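Local coordinates for De novo designed protein CA01 (PDB 5E6G) that is a computationally designed, largely helical protein with no known natural function, apparently made to explore evolution-inspired design of structurally distinct proteins, at residues K36-L41 / A66-Y71; N43-A48 / R59-Y64. All blocks are in the same frame, centred on the assembly; numbering follows the deposited sequence.

Interaction 1: residues K36-L41 / A66-Y71; sequences KILKQL and AALEAY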
# COMPACT_ATOMS: atom_id res chain seq x y z
N LYS A 36 5.97 -2.14 9.28
CA LYS A 36 5.20 -1.77 10.46
C LYS A 36 3.73 -1.58 10.09
O LYS A 36 2.85 -1.91 10.88
CB LYS A 36 5.78 -0.50 11.10
CG LYS A 36 5.37 0.80 10.42
CD LYS A 36 6.48 1.84 10.50
CE LYS A 36 6.02 3.19 9.96
NZ LYS A 36 5.13 3.07 8.77
N ILE A 37 3.48 -1.06 8.89
CA ILE A 37 2.12 -0.87 8.39
C ILE A 37 1.37 -2.20 8.34
O ILE A 37 0.21 -2.28 8.75
CB ILE A 37 2.12 -0.22 6.99
CG1 ILE A 37 2.46 1.26 7.09
CG2 ILE A 37 0.77 -0.39 6.30
CD1 ILE A 37 2.76 1.94 5.76
N LEU A 38 2.03 -3.23 7.83
CA LEU A 38 1.44 -4.56 7.76
C LEU A 38 1.11 -5.07 9.16
O LEU A 38 0.12 -5.77 9.36
CB LEU A 38 2.38 -5.54 7.06
CG LEU A 38 2.45 -5.43 5.54
CD1 LEU A 38 3.76 -5.99 5.02
CD2 LEU A 38 1.27 -6.15 4.90
N LYS A 39 1.95 -4.71 10.12
CA LYS A 39 1.75 -5.11 11.51
C LYS A 39 0.55 -4.37 12.09
O LYS A 39 -0.28 -4.96 12.78
CB LYS A 39 3.01 -4.83 12.33
CG LYS A 39 3.35 -5.91 13.35
CD LYS A 39 4.78 -5.75 13.85
CE LYS A 39 5.80 -6.26 12.84
NZ LYS A 39 5.76 -7.74 12.70
N GLN A 40 0.47 -3.08 11.79
CA GLN A 40 -0.66 -2.26 12.21
C GLN A 40 -1.96 -2.77 11.60
O GLN A 40 -2.98 -2.85 12.27
CB GLN A 40 -0.43 -0.80 11.81
CG GLN A 40 0.69 -0.12 12.59
CD GLN A 40 1.02 1.26 12.06
OE1 GLN A 40 0.80 1.56 10.88
NE2 GLN A 40 1.54 2.11 12.93
N LEU A 41 -1.91 -3.12 10.32
CA LEU A 41 -3.09 -3.61 9.61
C LEU A 41 -3.59 -4.93 10.20
O LEU A 41 -4.79 -5.19 10.23
CB LEU A 41 -2.79 -3.78 8.12
CG LEU A 41 -2.66 -2.48 7.31
CD1 LEU A 41 -2.04 -2.75 5.95
CD2 LEU A 41 -4.01 -1.81 7.16
N ALA A 66 -2.22 -5.17 -0.53
CA ALA A 66 -1.56 -4.12 -1.30
C ALA A 66 -0.16 -3.84 -0.74
O ALA A 66 0.82 -3.83 -1.48
CB ALA A 66 -2.39 -2.84 -1.28
N ALA A 67 -0.09 -3.62 0.57
CA ALA A 67 1.18 -3.33 1.24
C ALA A 67 2.14 -4.50 1.10
O ALA A 67 3.35 -4.31 0.97
CB ALA A 67 0.94 -3.01 2.71
N LEU A 68 1.59 -5.71 1.15
CA LEU A 68 2.39 -6.92 1.07
C LEU A 68 3.03 -7.06 -0.30
O LEU A 68 4.24 -7.27 -0.42
CB LEU A 68 1.53 -8.15 1.39
CG LEU A 68 2.22 -9.51 1.39
CD1 LEU A 68 3.34 -9.56 2.42
CD2 LEU A 68 1.20 -10.61 1.65
N GLU A 69 2.22 -6.94 -1.34
CA GLU A 69 2.71 -7.03 -2.71
C GLU A 69 3.69 -5.89 -3.02
O GLU A 69 4.71 -6.11 -3.67
CB GLU A 69 1.55 -7.00 -3.70
CG GLU A 69 1.96 -7.09 -5.17
CD GLU A 69 2.63 -8.41 -5.52
OE1 GLU A 69 2.66 -9.32 -4.67
OE2 GLU A 69 3.11 -8.53 -6.67
N ALA A 70 3.37 -4.69 -2.56
CA ALA A 70 4.25 -3.54 -2.74
C ALA A 70 5.60 -3.82 -2.10
O ALA A 70 6.65 -3.52 -2.67
CB ALA A 70 3.63 -2.29 -2.15
N TYR A 71 5.56 -4.42 -0.92
CA TYR A 71 6.77 -4.75 -0.19
C TYR A 71 7.67 -5.73 -0.96
O TYR A 71 8.86 -5.48 -1.11
CB TYR A 71 6.41 -5.35 1.18
CG TYR A 71 7.61 -5.89 1.94
CD1 TYR A 71 8.00 -7.21 1.78
CD2 TYR A 71 8.33 -5.08 2.80
CE1 TYR A 71 9.09 -7.72 2.46
CE2 TYR A 71 9.43 -5.58 3.49
CZ TYR A 71 9.80 -6.90 3.32
OH TYR A 71 10.89 -7.39 4.01
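Leu38 reaches over Ala67 with one arm of its fork: CD2 lies 3.8 Å from Ala67 CB and equally close to the backbone nitrogen of Leu68. The orientation begins at CB, since both Leu38 and Ala67 send their first side-chain bond across the interface. In Leu38, CG then stands anti to the carbonyl carbon and beside the backbone N (chi1 -77°), which brings the branch point itself to 4.0 Å from Ala67 CB. The arm ending in CD2 is thus laid against the surface of helix 54-75, over the step from Ala67 to Leu68. Leu68 answers differently. With its CG anti to the backbone N (chi1 -179°), its methyls are carried past Leu38, and CB does the touching, 4.0 Å from Leu38 CD2, at the exposed side of the contact.

Ala67 is the knob of a knobs-into-holes arrangement between antiparallel helices. Its methyl faces Leu38, Ile37 and Leu41, with Leu34 one turn earlier also touching it. Two of these walls stand a little farther off, Ile37 CG2 and Leu41 CD1 each lying 4.4 Å from Ala67 CB. The axes of the two segments run 159° apart, N to C, and approach to 9.9 Å; much of the bulk between them comes from Leu38, Ile37 and Leu41, facing the small Ala67 with Leu68 beside it. No hydrogen bond crosses the interface. Helix 121-130 closes the inner side of this pair, where Val129 packs on Ala67, and Ala125 and Phe130 pack on Ile37.

Interaction 2: residues N43-A48 / R59-Y64; sequences NEIEIA and RYRIAY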
# COMPACT_ATOMS: atom_id res chain seq x y z
N ASN A 43 -3.53 -5.76 13.31
CA ASN A 43 -4.29 -5.40 14.50
C ASN A 43 -5.67 -4.85 14.13
O ASN A 43 -6.68 -5.25 14.69
CB ASN A 43 -3.53 -4.37 15.34
CG ASN A 43 -4.00 -4.32 16.78
OD1 ASN A 43 -4.27 -5.35 17.40
ND2 ASN A 43 -4.12 -3.11 17.32
N GLU A 44 -5.69 -3.93 13.16
CA GLU A 44 -6.94 -3.33 12.70
C GLU A 44 -7.90 -4.41 12.19
O GLU A 44 -9.12 -4.28 12.32
CB GLU A 44 -6.68 -2.31 11.59
CG GLU A 44 -5.81 -1.13 12.01
CD GLU A 44 -6.48 -0.24 13.05
OE1 GLU A 44 -7.71 -0.35 13.24
OE2 GLU A 44 -5.77 0.58 13.67
N ILE A 45 -7.35 -5.46 11.61
CA ILE A 45 -8.15 -6.58 11.13
C ILE A 45 -8.70 -7.37 12.31
O ILE A 45 -9.86 -7.78 12.31
CB ILE A 45 -7.32 -7.51 10.20
CG1 ILE A 45 -7.09 -6.83 8.85
CG2 ILE A 45 -8.03 -8.84 9.98
CD1 ILE A 45 -6.06 -7.51 7.97
N GLU A 46 -7.87 -7.58 13.33
CA GLU A 46 -8.30 -8.26 14.54
C GLU A 46 -9.42 -7.50 15.23
O GLU A 46 -10.47 -8.07 15.55
CB GLU A 46 -7.12 -8.44 15.51
CG GLU A 46 -6.13 -9.52 15.11
CD GLU A 46 -4.88 -9.52 15.98
OE1 GLU A 46 -3.85 -10.08 15.54
OE2 GLU A 46 -4.93 -8.96 17.09
N ILE A 47 -9.20 -6.20 15.45
CA ILE A 47 -10.18 -5.34 16.10
C ILE A 47 -11.50 -5.33 15.34
O ILE A 47 -12.57 -5.45 15.93
CB ILE A 47 -9.65 -3.90 16.24
CG1 ILE A 47 -8.41 -3.87 17.15
CG2 ILE A 47 -10.73 -2.97 16.80
CD1 ILE A 47 -7.74 -2.51 17.26
N ALA A 48 -11.41 -5.17 14.02
CA ALA A 48 -12.60 -5.11 13.18
C ALA A 48 -13.37 -6.42 13.23
O ALA A 48 -14.60 -6.43 13.26
CB ALA A 48 -12.21 -4.77 11.75
N ARG A 59 -11.88 -4.21 4.10
CA ARG A 59 -11.12 -3.07 3.61
C ARG A 59 -9.67 -3.12 4.08
O ARG A 59 -8.75 -2.88 3.30
CB ARG A 59 -11.78 -1.76 4.05
CG ARG A 59 -13.07 -1.44 3.30
CD ARG A 59 -13.86 -0.35 4.01
NE ARG A 59 -13.05 0.85 4.22
CZ ARG A 59 -13.30 1.77 5.15
NH1 ARG A 59 -14.33 1.63 5.98
NH2 ARG A 59 -12.50 2.82 5.27
N TYR A 60 -9.47 -3.44 5.36
CA TYR A 60 -8.12 -3.54 5.91
C TYR A 60 -7.39 -4.77 5.36
O TYR A 60 -6.17 -4.77 5.26
CB TYR A 60 -8.16 -3.59 7.44
CG TYR A 60 -8.22 -2.24 8.10
CD1 TYR A 60 -7.22 -1.30 7.88
CD2 TYR A 60 -9.25 -1.90 8.97
CE1 TYR A 60 -7.25 -0.06 8.49
CE2 TYR A 60 -9.29 -0.66 9.59
CZ TYR A 60 -8.29 0.26 9.34
OH TYR A 60 -8.31 1.49 9.95
N ARG A 61 -8.15 -5.81 5.02
CA ARG A 61 -7.57 -7.01 4.44
C ARG A 61 -7.04 -6.74 3.03
O ARG A 61 -5.97 -7.23 2.67
CB ARG A 61 -8.60 -8.14 4.42
CG ARG A 61 -8.78 -8.81 5.77
CD ARG A 61 -9.90 -9.85 5.76
NE ARG A 61 -9.95 -10.59 7.02
CZ ARG A 61 -9.37 -11.76 7.23
NH1 ARG A 61 -8.68 -12.36 6.27
NH2 ARG A 61 -9.48 -12.35 8.42
N ILE A 62 -7.77 -5.95 2.26
CA ILE A 62 -7.33 -5.57 0.92
C ILE A 62 -6.08 -4.69 1.01
O ILE A 62 -5.12 -4.88 0.25
CB ILE A 62 -8.43 -4.83 0.14
CG1 ILE A 62 -9.62 -5.76 -0.10
CG2 ILE A 62 -7.89 -4.32 -1.21
CD1 ILE A 62 -10.84 -5.06 -0.67
N ALA A 63 -6.10 -3.74 1.94
CA ALA A 63 -4.95 -2.86 2.16
C ALA A 63 -3.72 -3.65 2.58
O ALA A 63 -2.59 -3.27 2.28
CB ALA A 63 -5.29 -1.81 3.21
N TYR A 64 -3.95 -4.76 3.28
CA TYR A 64 -2.87 -5.64 3.70
C TYR A 64 -2.21 -6.30 2.49
O TYR A 64 -0.99 -6.36 2.40
CB TYR A 64 -3.40 -6.70 4.67
CG TYR A 64 -2.33 -7.59 5.27
CD1 TYR A 64 -1.91 -8.74 4.61
CD2 TYR A 64 -1.75 -7.28 6.49
CE1 TYR A 64 -0.93 -9.55 5.16
CE2 TYR A 64 -0.78 -8.09 7.04
CZ TYR A 64 -0.37 -9.23 6.37
OH TYR A 64 0.60 -10.03 6.92
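Glu44 sets its CB squarely over the ring of Tyr60, in a CH-pi contact with the carbon 3.5 Å from the ring centroid and only 5° off the ring normal. The glutamate chain bends about its CB-CG bond, which takes CG along the ring to 3.9 Å from Tyr60 CZ and folds the carboxylate back near the phenol end, its plane 28° from that of the ring. Glu44 OE1 and Tyr60 OH remain 3.8 Å apart, too far for a hydrogen bond, so the contact rests on the aliphatic part of the acid lying on the aromatic face. With an alanine in place of Tyr60, the Glu44 methylenes would probably lose the surface they rest on, and a gap would be likely to open toward Leu41 and Phe130, which also pack on Tyr60.

Apolar contacts continue through Ile45. Its CG1 meets Tyr60 CB at 3.7 Å, the two side chains passing in opposite directions, and its CD1 reaches on to Arg61 CG, also at 3.7 Å, with Tyr64 CB a looser neighbour.

The charged group at this edge, Arg61, contributes its hydrocarbon. Extended from CG to NE, its chain crosses Ile45 at nearly a right angle, and Ile45 CG2 approaches the guanidinium obliquely, 3.9 Å from Arg61 NE. The charge itself is matched within its own helix, by a salt bridge from NE to Glu57.

Directions 161° apart and axes 9.2 Å at closest approach mark the two segments as the arms of an antiparallel helical hairpin, near the short turn between helices 24-50 and 54-75.

How the interactions relate
Both interactions join the same two helices, 24-50 and 54-75, and their centres lie 10 Å apart along the hairpin. Interaction 2, nearer the connecting turn, is nested within the chain loop that interaction 1 closes. The two touch directly: Leu41 CD2 comes to 3.3 Å from Tyr60 CD1, and Leu38 CD2 packs 3.4 Å from the carbonyl O of Tyr64. Leu38 and Leu41 therefore serve both contacts. The character changes along the seam, from methyl-lined packing to amphipathic side chains at the surface. The centre of interaction 1 lies about 6 Å from the centre of the chain, that of interaction 2 about 13 Å. Neither is known to border an active site or ligand.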